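Local coordinates for polyisoprenyl-teichoic acid--peptidoglycan teichoic acid transferase TagV (Bacillus subtilis, PDB 6UF3), which belongs to the LytR-CpsA-Psr family of bacterial cell-envelope proteins, at residues V30-P35 against Q254-Y259; D48-L53 against T236-P241; Q52-T57 against V77-N82; F83-I88 against K248-L253. All coordinates share one frame; numbering follows the deposited sequence.

Overall arrangement
The chain enters contact 1 first, on strand 25-34 of the central mixed sheet. It then runs through 48-57, where the first segments of contacts 2 and 3 overlap at Gln52 and Leu53. Contact 3 closes soonest, when helix 72-84 comes back against the loop after strand 50-51. The end of that helix opens contact 4. Strand 236-241 next closes contact 2, and helix 243-257 closes contact 4 and then contact 1. Contacts 2 and 4 therefore cross, and contacts 2, 3 and 4 all lie within the long loop of contact 1. Contacts 1 and 4 are successive footprints of helix 243-257, their centres about 9 Å apart. Phe83 of contact 4 also touches Val51, Thr49 and Pro241 of contact 2.

Contact 1: V30-P35 against Q254-Y259; sequences VVTLDP and QEHLDY
Asp34, near the end of strand 25-34, faces His256 in the last turn of helix 243-257, with their CA atoms 6.7 Å apart. The helix closes in a Schellman motif. Asp258 takes a positive phi of 57°, and two backbone bonds fold back into the last turn: Tyr259 N to Gln254 O and Asp258 N to Glu255 O. The CA-CB bonds of Thr32 and Asp34 both point to the helix. The imidazole of His256 reaches across to them. Its CG is anti to the backbone N (chi1 -167°), and this carries the ring out to the strand. There His256 ND1 and Thr32 OG1 share a hydrogen bond of 2.9 Å, which meets the ring at its edge. Thr32 O lies in the ring plane, 3.2 Å from His256 CE1. Asp34 CB approaches His256 NE2 obliquely at 3.4 Å. NE2 itself bonds Thr39 OG1 on strand 39-44. Leu257 CD2 comes to 3.9 Å from Thr32 CB, and the two side chains cross at about a right angle. Water 1 joins Asp34 OD2 to His256 O, and water 2 joins Asp34 OD1 to Asp258 OD2. Asp34 OD2 also accepts from Asn37 ND2. The buried imidazole thus has a hydroxyl partner at each nitrogen, which fixes its rotation and pins the helix end to two neighbouring strands of the sheet.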
loop_
_atom_site.group_PDB
_atom_site.type_symbol
_atom_site.label_atom_id
_atom_site.label_comp_id
_atom_site.label_asym_id
_atom_site.label_seq_id
_atom_site.Cartn_x
_atom_site.Cartn_y
_atom_site.Cartn_z
ATOM N N VAL A 30 2.838 -3.703 1.058
ATOM C CA VAL A 30 3.011 -4.544 2.236
ATOM C C VAL A 30 4.027 -3.878 3.152
ATOM O O VAL A 30 5.093 -3.450 2.694
ATOM C CB VAL A 30 3.482 -5.951 1.842
ATOM C CG1 VAL A 30 3.887 -6.751 3.064
ATOM C CG2 VAL A 30 2.343 -6.664 1.094
ATOM N N VAL A 31 3.695 -3.783 4.437
ATOM C CA VAL A 31 4.632 -3.321 5.462
ATOM C C VAL A 31 4.792 -4.446 6.471
ATOM O O VAL A 31 3.797 -5.028 6.915
ATOM C CB VAL A 31 4.134 -2.034 6.147
ATOM C CG1 VAL A 31 5.055 -1.643 7.315
ATOM C CG2 VAL A 31 4.030 -0.901 5.140
ATOM N N THR A 32 6.036 -4.775 6.822
ATOM C CA THR A 32 6.291 -5.715 7.904
ATOM C C THR A 32 6.884 -4.949 9.085
ATOM O O THR A 32 7.634 -3.989 8.898
ATOM C CB THR A 32 7.207 -6.875 7.473
ATOM O OG1 THR A 32 8.428 -6.367 6.925
ATOM C CG2 THR A 32 6.526 -7.723 6.393
ATOM N N LEU A 33 6.509 -5.346 10.291
ATOM C CA LEU A 33 6.870 -4.613 11.501
ATOM C C LEU A 33 7.451 -5.576 12.523
ATOM O O LEU A 33 6.928 -6.678 12.736
ATOM C CB LEU A 33 5.645 -3.882 12.090
ATOM C CG LEU A 33 4.944 -2.819 11.232
ATOM C CD1 LEU A 33 3.810 -3.437 10.394
ATOM C CD2 LEU A 33 4.390 -1.707 12.095
ATOM N N ASP A 34 8.556 -5.158 13.152
ATOM C CA ASP A 34 9.146 -5.880 14.272
ATOM C C ASP A 34 9.102 -4.905 15.441
ATOM O O ASP A 34 10.036 -4.096 15.629
ATOM C CB ASP A 34 10.565 -6.343 13.948
ATOM C CG ASP A 34 11.174 -7.190 15.048
ATOM O OD1 ASP A 34 10.509 -7.416 16.082
ATOM O OD2 ASP A 34 12.335 -7.619 14.881
ATOM N N PRO A 35 8.002 -4.897 16.210
ATOM C CA PRO A 35 7.846 -3.871 17.255
ATOM C C PRO A 35 8.837 -3.997 18.390
ATOM O O PRO A 35 9.216 -2.974 18.984
ATOM C CB PRO A 35 6.406 -4.082 17.748
ATOM C CG PRO A 35 5.695 -4.717 16.597
ATOM C CD PRO A 35 6.738 -5.616 15.951
ATOM N N GLN A 254 10.428 -12.877 5.562
ATOM C CA GLN A 254 10.314 -13.985 6.505
ATOM C C GLN A 254 11.215 -13.788 7.714
ATOM O O GLN A 254 10.787 -13.981 8.859
ATOM C CB GLN A 254 10.658 -15.296 5.797
ATOM C CG GLN A 254 9.580 -15.733 4.838
ATOM C CD GLN A 254 10.072 -16.741 3.829
ATOM O OE1 GLN A 254 11.245 -17.149 3.839
ATOM N NE2 GLN A 254 9.170 -17.172 2.951
ATOM N N GLU A 255 12.480 -13.422 7.478
ATOM C CA GLU A 255 13.390 -13.184 8.593
ATOM C C GLU A 255 12.900 -12.032 9.456
ATOM O O GLU A 255 12.955 -12.109 10.690
ATOM C CB GLU A 255 14.803 -12.914 8.072
ATOM N N HIS A 256 12.403 -10.961 8.829
ATOM C CA HIS A 256 11.916 -9.835 9.618
ATOM C C HIS A 256 10.739 -10.253 10.488
ATOM O O HIS A 256 10.619 -9.816 11.637
ATOM C CB HIS A 256 11.527 -8.677 8.703
ATOM C CG HIS A 256 11.303 -7.387 9.434
ATOM N ND1 HIS A 256 10.202 -6.587 9.215
ATOM C CD2 HIS A 256 12.031 -6.770 10.393
ATOM C CE1 HIS A 256 10.270 -5.524 9.995
ATOM N NE2 HIS A 256 11.370 -5.612 10.722
ATOM N N LEU A 257 9.884 -11.136 9.972
ATOM C CA LEU A 257 8.698 -11.577 10.695
ATOM C C LEU A 257 8.950 -12.762 11.618
ATOM O O LEU A 257 8.020 -13.195 12.305
ATOM C CB LEU A 257 7.583 -11.939 9.701
ATOM C CG LEU A 257 6.984 -10.816 8.854
ATOM C CD1 LEU A 257 6.089 -11.393 7.746
ATOM C CD2 LEU A 257 6.157 -9.851 9.702
ATOM N N ASP A 258 10.176 -13.294 11.659
ATOM C CA ASP A 258 10.477 -14.511 12.419
ATOM C C ASP A 258 9.589 -15.668 11.965
ATOM O O ASP A 258 9.120 -16.472 12.773
ATOM C CB ASP A 258 10.342 -14.280 13.929
ATOM C CG ASP A 258 11.328 -13.252 14.454
ATOM O OD1 ASP A 258 12.421 -13.121 13.866
ATOM O OD2 ASP A 258 11.013 -12.579 15.460
ATOM N N TYR A 259 9.354 -15.751 10.658
ATOM C CA TYR A 259 8.476 -16.751 10.066
ATOM C C TYR A 259 9.285 -17.590 9.087
ATOM O O TYR A 259 9.943 -17.047 8.194
ATOM C CB TYR A 259 7.281 -16.077 9.366
ATOM C CG TYR A 259 6.385 -17.005 8.559
ATOM C CD1 TYR A 259 5.342 -17.702 9.165
ATOM C CD2 TYR A 259 6.571 -17.168 7.187
ATOM C CE1 TYR A 259 4.522 -18.542 8.431
ATOM C CE2 TYR A 259 5.756 -18.011 6.449
ATOM C CZ TYR A 259 4.735 -18.695 7.075
ATOM O OH TYR A 259 3.925 -19.532 6.336
HETATM O O HOH W 1 12.859 -9.639 13.241
HETATM O O HOH W 2 11.722 -9.849 16.920
#

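Contact 2: D48-L53 against T236-P241; sequences DTRVQL and TYYFEP
The Tyr238 ring carries Arg50 CD over one face, 4.0 Å from Tyr238 CG, and the guanidinium plane is turned 75° from the ring. Asp48 OD2 sits at the edge of the Tyr237 ring, 3.5 Å from Tyr237 CE2, with the carboxylate nearly perpendicular to it. Thr49 OG1, hydrogen-bonded to Pro46 O, lies at the edge of the Phe239 ring. At the edge of the Arg50 guanidinium is Glu240 OE1, in plane and 3.0 Å from Arg50 NH1. This salt bridge meets OE1 from above the carboxylate plane. Glu240 reaches it because its chain bends at CB-CG (chi2 71°). Backbones join at a single beta bridge, Thr49 with Phe239, which ties strand 236-241 of a two-stranded antiparallel hairpin to the residue just before strand 50-51. Phe239 N donates to Asp48 O almost straight (174°), and Arg50 N donates to Phe239 O, both at 2.9 Å. Thr49 CA adds a CA-H...O contact to Phe239 O. Pro241 CD rests on Thr49 CG2 at 3.9 Å. Asp48 OD1 forms a salt bridge with Lys63, and Tyr237 OH bonds Asp228.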
loop_
_atom_site.group_PDB
_atom_site.type_symbol
_atom_site.label_atom_id
_atom_site.label_comp_id
_atom_site.label_asym_id
_atom_site.label_seq_id
_atom_site.Cartn_x
_atom_site.Cartn_y
_atom_site.Cartn_z
ATOM N N ASP A 48 0.357 -4.770 -12.356
ATOM C CA ASP A 48 0.394 -5.708 -13.474
ATOM C C ASP A 48 1.251 -6.936 -13.197
ATOM O O ASP A 48 1.521 -7.699 -14.126
ATOM C CB ASP A 48 0.900 -5.010 -14.736
ATOM C CG ASP A 48 0.045 -3.820 -15.129
ATOM O OD1 ASP A 48 -1.128 -4.033 -15.488
ATOM O OD2 ASP A 48 0.540 -2.672 -15.074
ATOM N N THR A 49 1.671 -7.159 -11.949
ATOM C CA THR A 49 2.525 -8.305 -11.659
ATOM C C THR A 49 1.815 -9.611 -12.004
ATOM O O THR A 49 0.701 -9.877 -11.538
ATOM C CB THR A 49 2.956 -8.309 -10.189
ATOM O OG1 THR A 49 3.563 -7.058 -9.871
ATOM C CG2 THR A 49 3.988 -9.411 -9.944
ATOM N N ARG A 50 2.469 -10.424 -12.831
ATOM C CA ARG A 50 1.907 -11.685 -13.316
ATOM C C ARG A 50 2.047 -12.760 -12.237
ATOM O O ARG A 50 3.162 -13.165 -11.890
ATOM C CB ARG A 50 2.604 -12.091 -14.610
ATOM C CG ARG A 50 2.031 -13.339 -15.295
ATOM C CD ARG A 50 2.528 -13.396 -16.730
ATOM N NE ARG A 50 2.246 -14.674 -17.399
ATOM C CZ ARG A 50 3.124 -15.664 -17.518
ATOM N NH1 ARG A 50 4.347 -15.539 -17.019
ATOM N NH2 ARG A 50 2.788 -16.787 -18.143
ATOM N N VAL A 51 0.915 -13.237 -11.708
ATOM C CA VAL A 51 0.897 -14.145 -10.563
ATOM C C VAL A 51 -0.224 -15.158 -10.747
ATOM O O VAL A 51 -1.172 -14.943 -11.505
ATOM C CB VAL A 51 0.683 -13.417 -9.213
ATOM C CG1 VAL A 51 1.776 -12.381 -8.967
ATOM C CG2 VAL A 51 -0.709 -12.781 -9.168
ATOM N N GLN A 52 -0.115 -16.266 -10.018
ATOM C CA GLN A 52 -1.225 -17.202 -9.886
ATOM C C GLN A 52 -2.161 -16.712 -8.788
ATOM O O GLN A 52 -1.726 -16.439 -7.668
ATOM C CB GLN A 52 -0.725 -18.610 -9.570
ATOM C CG GLN A 52 -1.799 -19.687 -9.696
ATOM C CD GLN A 52 -2.085 -20.068 -11.143
ATOM O OE1 GLN A 52 -1.180 -20.136 -11.976
ATOM N NE2 GLN A 52 -3.353 -20.322 -11.445
ATOM N N LEU A 53 -3.448 -16.587 -9.110
ATOM C CA LEU A 53 -4.403 -16.180 -8.087
ATOM C C LEU A 53 -4.544 -17.282 -7.048
ATOM O O LEU A 53 -4.538 -18.467 -7.383
ATOM C CB LEU A 53 -5.771 -15.891 -8.716
ATOM C CG LEU A 53 -5.792 -14.714 -9.690
ATOM C CD1 LEU A 53 -7.211 -14.433 -10.172
ATOM C CD2 LEU A 53 -5.175 -13.488 -9.047
ATOM N N THR A 236 -0.736 -7.623 -24.512
ATOM C CA THR A 236 -1.176 -7.386 -23.146
ATOM C C THR A 236 0.038 -7.210 -22.245
ATOM O O THR A 236 0.921 -8.069 -22.212
ATOM C CB THR A 236 -2.030 -8.551 -22.650
ATOM O OG1 THR A 236 -3.037 -8.856 -23.623
ATOM C CG2 THR A 236 -2.685 -8.208 -21.319
ATOM N N TYR A 237 0.088 -6.093 -21.515
ATOM C CA TYR A 237 1.252 -5.806 -20.687
ATOM C C TYR A 237 1.167 -6.528 -19.350
ATOM O O TYR A 237 0.159 -6.432 -18.640
ATOM C CB TYR A 237 1.408 -4.302 -20.441
ATOM C CG TYR A 237 2.501 -4.009 -19.435
ATOM C CD1 TYR A 237 3.832 -3.981 -19.828
ATOM C CD2 TYR A 237 2.207 -3.787 -18.090
ATOM C CE1 TYR A 237 4.838 -3.736 -18.926
ATOM C CE2 TYR A 237 3.219 -3.547 -17.169
ATOM C CZ TYR A 237 4.535 -3.524 -17.599
ATOM O OH TYR A 237 5.558 -3.282 -16.705
ATOM N N TYR A 238 2.253 -7.207 -18.988
ATOM C CA TYR A 238 2.444 -7.781 -17.668
ATOM C C TYR A 238 3.797 -7.356 -17.119
ATOM O O TYR A 238 4.732 -7.080 -17.870
ATOM C CB TYR A 238 2.409 -9.302 -17.698
ATOM C CG TYR A 238 1.068 -9.878 -18.044
ATOM C CD1 TYR A 238 0.703 -10.091 -19.366
ATOM C CD2 TYR A 238 0.169 -10.222 -17.042
ATOM C CE1 TYR A 238 -0.529 -10.631 -19.682
ATOM C CE2 TYR A 238 -1.063 -10.755 -17.349
ATOM C CZ TYR A 238 -1.405 -10.956 -18.665
ATOM O OH TYR A 238 -2.634 -11.492 -18.967
ATOM N N PHE A 239 3.899 -7.330 -15.797
ATOM C CA PHE A 239 5.189 -7.210 -15.127
ATOM C C PHE A 239 5.580 -8.587 -14.618
ATOM O O PHE A 239 4.947 -9.119 -13.699
ATOM C CB PHE A 239 5.130 -6.203 -13.984
ATOM C CG PHE A 239 6.468 -5.937 -13.351
ATOM C CD1 PHE A 239 7.489 -5.361 -14.082
ATOM C CD2 PHE A 239 6.696 -6.253 -12.022
ATOM C CE1 PHE A 239 8.728 -5.105 -13.507
ATOM C CE2 PHE A 239 7.943 -5.993 -11.432
ATOM C CZ PHE A 239 8.947 -5.416 -12.176
ATOM N N GLU A 240 6.616 -9.179 -15.216
ATOM C CA GLU A 240 7.022 -10.520 -14.834
ATOM C C GLU A 240 8.061 -10.434 -13.726
ATOM O O GLU A 240 9.140 -9.868 -13.951
ATOM C CB GLU A 240 7.582 -11.278 -16.028
ATOM C CG GLU A 240 8.081 -12.672 -15.695
ATOM C CD GLU A 240 6.983 -13.665 -15.370
ATOM O OE1 GLU A 240 5.784 -13.353 -15.575
ATOM O OE2 GLU A 240 7.335 -14.769 -14.903
ATOM N N PRO A 241 7.787 -10.972 -12.538
ATOM C CA PRO A 241 8.739 -10.857 -11.426
ATOM C C PRO A 241 9.970 -11.719 -11.643
ATOM O O PRO A 241 9.884 -12.866 -12.086
ATOM C CB PRO A 241 7.933 -11.342 -10.214
ATOM C CG PRO A 241 6.821 -12.224 -10.832
ATOM C CD PRO A 241 6.496 -11.548 -12.119
HETATM O O HOH W 3 4.950 -15.101 -13.478
#

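Contact 3: Q52-T57 against V77-N82; sequences QLAGDT and VETVEN
Thr79 OG1 is gripped from two directions. Ala54 N donates to it at 3.0 Å along a nearly straight line (176°), and OG1 also bonds Glu75 O, one turn back in the same helix. The hydroxyl is placed for this by its first torsion, which sets OG1 beside the backbone N of Thr79 (chi1 -62°). The methyl CG2 of Thr79 is then left facing the backbone of Gln52, with CG2 3.9 Å from Gln52 O. The Leu53 side chain crosses that of Thr79 obliquely, with Leu53 CD2 4.1 Å from Thr79 OG1. The methyl of Ala54 points to the helix and fits between two polar side chains one turn apart. Glu78 OE1 touches Ala54 CB at 3.5 Å, and Asn82 ND2 touches the same carbon at 3.6 Å. The extended chain of Glu78 runs past this methyl, with its CB, CG and CD all against it. Two waters fill in the polar side. Water 4 donates to Gln52 O and Thr79 O. Water 5 donates to Gln52 O and accepts from Asn82 ND2, each bond 2.9 Å long. Gln52 O is thus bound by both waters, and Gln52 NE2 bonds Gly59 O. Leu53 to Asp56 form a type II beta turn, closed by Asp56 N to Leu53 O, with Gly55 at positive phi in its third position. The arrangement is a beta turn, between strands 50-51 and 62-63, docked on the flank of helix 72-84.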
loop_
_atom_site.group_PDB
_atom_site.type_symbol
_atom_site.label_atom_id
_atom_site.label_comp_id
_atom_site.label_asym_id
_atom_site.label_seq_id
_atom_site.Cartn_x
_atom_site.Cartn_y
_atom_site.Cartn_z
ATOM N N GLN A 52 -0.115 -16.266 -10.018
ATOM C CA GLN A 52 -1.225 -17.202 -9.886
ATOM C C GLN A 52 -2.161 -16.712 -8.788
ATOM O O GLN A 52 -1.726 -16.439 -7.668
ATOM C CB GLN A 52 -0.725 -18.610 -9.570
ATOM C CG GLN A 52 -1.799 -19.687 -9.696
ATOM C CD GLN A 52 -2.085 -20.068 -11.143
ATOM O OE1 GLN A 52 -1.180 -20.136 -11.976
ATOM N NE2 GLN A 52 -3.353 -20.322 -11.445
ATOM N N LEU A 53 -3.448 -16.587 -9.110
ATOM C CA LEU A 53 -4.403 -16.180 -8.087
ATOM C C LEU A 53 -4.544 -17.282 -7.048
ATOM O O LEU A 53 -4.538 -18.467 -7.383
ATOM C CB LEU A 53 -5.771 -15.891 -8.716
ATOM C CG LEU A 53 -5.792 -14.714 -9.690
ATOM C CD1 LEU A 53 -7.211 -14.433 -10.172
ATOM C CD2 LEU A 53 -5.175 -13.488 -9.047
ATOM N N ALA A 54 -4.688 -16.893 -5.785
ATOM C CA ALA A 54 -4.836 -17.890 -4.735
ATOM C C ALA A 54 -6.028 -18.791 -5.020
ATOM O O ALA A 54 -7.108 -18.313 -5.379
ATOM C CB ALA A 54 -5.006 -17.200 -3.384
ATOM N N GLY A 55 -5.822 -20.102 -4.883
ATOM C CA GLY A 55 -6.883 -21.059 -5.089
ATOM C C GLY A 55 -7.143 -21.431 -6.530
ATOM O O GLY A 55 -8.023 -22.266 -6.787
ATOM N N ASP A 56 -6.420 -20.841 -7.483
ATOM C CA ASP A 56 -6.627 -21.124 -8.902
ATOM C C ASP A 56 -5.583 -22.143 -9.349
ATOM O O ASP A 56 -4.572 -21.816 -9.970
ATOM C CB ASP A 56 -6.555 -19.843 -9.723
ATOM C CG ASP A 56 -6.905 -20.066 -11.177
ATOM O OD1 ASP A 56 -7.471 -21.135 -11.488
ATOM O OD2 ASP A 56 -6.623 -19.171 -12.001
ATOM N N THR A 57 -5.856 -23.411 -9.039
ATOM C CA THR A 57 -4.880 -24.461 -9.306
ATOM C C THR A 57 -4.848 -24.854 -10.779
ATOM O O THR A 57 -3.784 -25.203 -11.304
ATOM C CB THR A 57 -5.181 -25.685 -8.442
ATOM O OG1 THR A 57 -6.507 -26.147 -8.724
ATOM C CG2 THR A 57 -5.074 -25.330 -6.967
ATOM N N VAL A 77 -5.675 -10.669 -0.339
ATOM C CA VAL A 77 -4.811 -11.019 0.787
ATOM C C VAL A 77 -4.158 -12.372 0.556
ATOM O O VAL A 77 -2.942 -12.529 0.719
ATOM C CB VAL A 77 -5.595 -11.000 2.108
ATOM C CG1 VAL A 77 -4.763 -11.665 3.210
ATOM C CG2 VAL A 77 -5.937 -9.549 2.508
ATOM N N GLU A 78 -4.947 -13.367 0.164
ATOM C CA GLU A 78 -4.380 -14.700 -0.008
ATOM C C GLU A 78 -3.432 -14.758 -1.200
ATOM O O GLU A 78 -2.427 -15.480 -1.169
ATOM C CB GLU A 78 -5.503 -15.724 -0.167
ATOM C CG GLU A 78 -5.141 -17.087 0.365
ATOM C CD GLU A 78 -6.165 -18.155 -0.004
ATOM O OE1 GLU A 78 -7.176 -17.819 -0.654
ATOM O OE2 GLU A 78 -5.947 -19.328 0.358
ATOM N N THR A 79 -3.735 -14.016 -2.267
ATOM C CA THR A 79 -2.836 -13.988 -3.413
ATOM C C THR A 79 -1.497 -13.349 -3.047
ATOM O O THR A 79 -0.438 -13.845 -3.453
ATOM C CB THR A 79 -3.502 -13.257 -4.582
ATOM O OG1 THR A 79 -4.680 -13.976 -4.967
ATOM C CG2 THR A 79 -2.554 -13.178 -5.788
ATOM N N VAL A 80 -1.526 -12.285 -2.239
ATOM C CA VAL A 80 -0.286 -11.665 -1.776
ATOM C C VAL A 80 0.466 -12.596 -0.833
ATOM O O VAL A 80 1.699 -12.710 -0.907
ATOM C CB VAL A 80 -0.597 -10.304 -1.123
ATOM C CG1 VAL A 80 0.646 -9.765 -0.381
ATOM C CG2 VAL A 80 -1.045 -9.325 -2.186
ATOM N N GLU A 81 -0.250 -13.268 0.074
ATOM C CA GLU A 81 0.389 -14.258 0.947
ATOM C C GLU A 81 1.137 -15.314 0.132
ATOM O O GLU A 81 2.281 -15.670 0.442
ATOM C CB GLU A 81 -0.655 -14.924 1.849
ATOM C CG GLU A 81 -1.121 -14.025 2.999
ATOM C CD GLU A 81 -2.163 -14.674 3.889
ATOM O OE1 GLU A 81 -3.015 -15.449 3.385
ATOM O OE2 GLU A 81 -2.141 -14.417 5.112
ATOM N N ASN A 82 0.494 -15.845 -0.903
ATOM C CA ASN A 82 1.132 -16.873 -1.717
ATOM C C ASN A 82 2.329 -16.316 -2.480
ATOM O O ASN A 82 3.358 -16.995 -2.623
ATOM C CB ASN A 82 0.113 -17.457 -2.691
ATOM C CG ASN A 82 -0.916 -18.332 -2.003
ATOM O OD1 ASN A 82 -0.832 -18.574 -0.798
ATOM N ND2 ASN A 82 -1.888 -18.827 -2.771
HETATM O O HOH W 4 0.192 -15.476 -5.779
HETATM O O HOH W 5 -1.441 -18.523 -5.630
#

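Contact 4: F83-I88 against K248-L253; sequences FLQIPI and KVRKTL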
loop_
_atom_site.group_PDB
_atom_site.type_symbol
_atom_site.label_atom_id
_atom_site.label_comp_id
_atom_site.label_asym_id
_atom_site.label_seq_id
_atom_site.Cartn_x
_atom_site.Cartn_y
_atom_site.Cartn_z
ATOM N N PHE A 83 2.204 -15.092 -2.987
ATOM C CA PHE A 83 3.274 -14.480 -3.765
ATOM C C PHE A 83 4.505 -14.206 -2.908
ATOM O O PHE A 83 5.639 -14.479 -3.335
ATOM C CB PHE A 83 2.756 -13.189 -4.399
ATOM C CG PHE A 83 3.762 -12.490 -5.256
ATOM C CD1 PHE A 83 4.265 -13.089 -6.393
ATOM C CD2 PHE A 83 4.195 -11.214 -4.928
ATOM C CE1 PHE A 83 5.190 -12.436 -7.184
ATOM C CE2 PHE A 83 5.118 -10.560 -5.717
ATOM C CZ PHE A 83 5.617 -11.175 -6.843
ATOM N N LEU A 84 4.307 -13.670 -1.701
ATOM C CA LEU A 84 5.427 -13.297 -0.842
ATOM C C LEU A 84 5.807 -14.384 0.147
ATOM O O LEU A 84 6.813 -14.225 0.856
ATOM C CB LEU A 84 5.102 -12.012 -0.063
ATOM C CG LEU A 84 4.845 -10.770 -0.918
ATOM C CD1 LEU A 84 4.482 -9.531 -0.064
ATOM C CD2 LEU A 84 6.024 -10.496 -1.839
ATOM N N GLN A 85 5.021 -15.459 0.228
ATOM C CA GLN A 85 5.278 -16.567 1.144
ATOM C C GLN A 85 5.441 -16.061 2.574
ATOM O O GLN A 85 6.335 -16.472 3.309
ATOM C CB GLN A 85 6.488 -17.385 0.692
ATOM C CG GLN A 85 6.185 -18.240 -0.513
ATOM C CD GLN A 85 5.194 -19.337 -0.200
ATOM O OE1 GLN A 85 5.517 -20.298 0.499
ATOM N NE2 GLN A 85 3.982 -19.208 -0.724
ATOM N N ILE A 86 4.559 -15.144 2.956
ATOM C CA ILE A 86 4.458 -14.673 4.339
ATOM C C ILE A 86 2.988 -14.579 4.701
ATOM O O ILE A 86 2.121 -14.470 3.825
ATOM C CB ILE A 86 5.144 -13.305 4.550
ATOM C CG1 ILE A 86 4.558 -12.228 3.624
ATOM C CG2 ILE A 86 6.664 -13.427 4.425
ATOM C CD1 ILE A 86 4.724 -10.799 4.165
ATOM N N PRO A 87 2.670 -14.646 5.986
ATOM C CA PRO A 87 1.302 -14.341 6.405
ATOM C C PRO A 87 1.047 -12.844 6.369
ATOM O O PRO A 87 1.938 -12.031 6.629
ATOM C CB PRO A 87 1.240 -14.888 7.836
ATOM C CG PRO A 87 2.636 -14.922 8.298
ATOM C CD PRO A 87 3.512 -15.109 7.102
ATOM N N ILE A 88 -0.196 -12.484 6.054
ATOM C CA ILE A 88 -0.654 -11.098 6.067
ATOM C C ILE A 88 -1.593 -10.982 7.265
ATOM O O ILE A 88 -2.741 -11.439 7.229
ATOM C CB ILE A 88 -1.355 -10.691 4.759
ATOM C CG1 ILE A 88 -0.367 -10.597 3.588
ATOM C CG2 ILE A 88 -2.130 -9.366 4.942
ATOM C CD1 ILE A 88 0.784 -9.601 3.800
ATOM N N LYS A 248 14.822 -13.730 -2.700
ATOM C CA LYS A 248 15.490 -12.914 -1.681
ATOM C C LYS A 248 14.497 -12.041 -0.908
ATOM O O LYS A 248 14.613 -11.890 0.315
ATOM C CB LYS A 248 16.587 -12.057 -2.326
ATOM C CG LYS A 248 17.385 -11.191 -1.347
ATOM C CD LYS A 248 18.150 -12.045 -0.367
ATOM C CE LYS A 248 19.149 -11.221 0.441
ATOM N NZ LYS A 248 19.853 -12.093 1.409
ATOM N N VAL A 249 13.539 -11.428 -1.602
ATOM C CA VAL A 249 12.521 -10.628 -0.917
ATOM C C VAL A 249 11.762 -11.494 0.078
ATOM O O VAL A 249 11.517 -11.090 1.224
ATOM C CB VAL A 249 11.561 -9.978 -1.930
ATOM C CG1 VAL A 249 10.319 -9.426 -1.210
ATOM C CG2 VAL A 249 12.246 -8.878 -2.695
ATOM N N ARG A 250 11.343 -12.687 -0.365
ATOM C CA ARG A 250 10.654 -13.623 0.516
ATOM C C ARG A 250 11.481 -13.899 1.763
ATOM O O ARG A 250 10.975 -13.800 2.885
ATOM C CB ARG A 250 10.361 -14.932 -0.226
ATOM C CG ARG A 250 9.273 -14.838 -1.272
ATOM C CD ARG A 250 9.149 -16.147 -2.052
ATOM N NE ARG A 250 7.953 -16.136 -2.884
ATOM C CZ ARG A 250 7.689 -17.061 -3.800
ATOM N NH1 ARG A 250 8.542 -18.065 -4.011
ATOM N NH2 ARG A 250 6.575 -16.977 -4.513
ATOM N N LYS A 251 12.760 -14.249 1.583
ATOM C CA LYS A 251 13.592 -14.591 2.730
ATOM C C LYS A 251 13.764 -13.395 3.656
ATOM O O LYS A 251 13.775 -13.544 4.883
ATOM C CB LYS A 251 14.957 -15.102 2.262
ATOM C CG LYS A 251 15.018 -16.611 2.070
ATOM C CD LYS A 251 16.452 -17.103 1.982
ATOM C CE LYS A 251 17.013 -16.918 0.582
ATOM N NZ LYS A 251 16.399 -17.856 -0.398
ATOM N N THR A 252 13.881 -12.199 3.085
ATOM C CA THR A 252 14.070 -10.998 3.895
ATOM C C THR A 252 12.842 -10.705 4.747
ATOM O O THR A 252 12.957 -10.418 5.948
ATOM C CB THR A 252 14.392 -9.816 2.983
ATOM O OG1 THR A 252 15.593 -10.113 2.257
ATOM C CG2 THR A 252 14.604 -8.539 3.802
ATOM N N LEU A 253 11.654 -10.780 4.140
ATOM C CA LEU A 253 10.417 -10.532 4.886
ATOM C C LEU A 253 10.173 -11.619 5.927
ATOM O O LEU A 253 9.752 -11.329 7.053
ATOM C CB LEU A 253 9.233 -10.441 3.922
ATOM C CG LEU A 253 9.263 -9.259 2.957
ATOM C CD1 LEU A 253 8.056 -9.257 2.047
ATOM C CD2 LEU A 253 9.381 -7.933 3.721
#
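Arg250 lies with its guanidinium edge against the backbone at the end of helix 72-84. It grips Phe83 O side-on with two nitrogens: NE and NH2 each stand 2.9 Å from Phe83 O. The oxygen is within 2° of the guanidinium plane, and both nitrogens reach it from the same face of the carbonyl plane. The chain of Arg250 is extended from CG to NE, and this carries the group along the helix end. On the way Arg250 CG passes 3.3 Å from Leu84 O. Gln85 CG covers one face of the guanidinium, 3.6 Å from Arg250 NE and offset toward the rim. The Gln85 amide is turned 65° from that plane, and its NE2 bonds Asn82 O. Arg250 NH1 makes a salt bridge with Glu247, so the group is held on two sides. Beside this polar grip runs an apolar seam. Leu253 crosses both Leu84 and Ile86 obliquely, with its CD1 4.2 Å from Leu84 CD1 and its CB 4.0 Å from Ile86 CG2. Leu84, Val249 and Leu253 also meet Leu43 of strand 39-44. Gln85 leaves the helix with a positive phi of 53°. This is a helix C-terminal end, with an arginine of helix 243-257 binding a last-turn carbonyl, packed over the central mixed sheet.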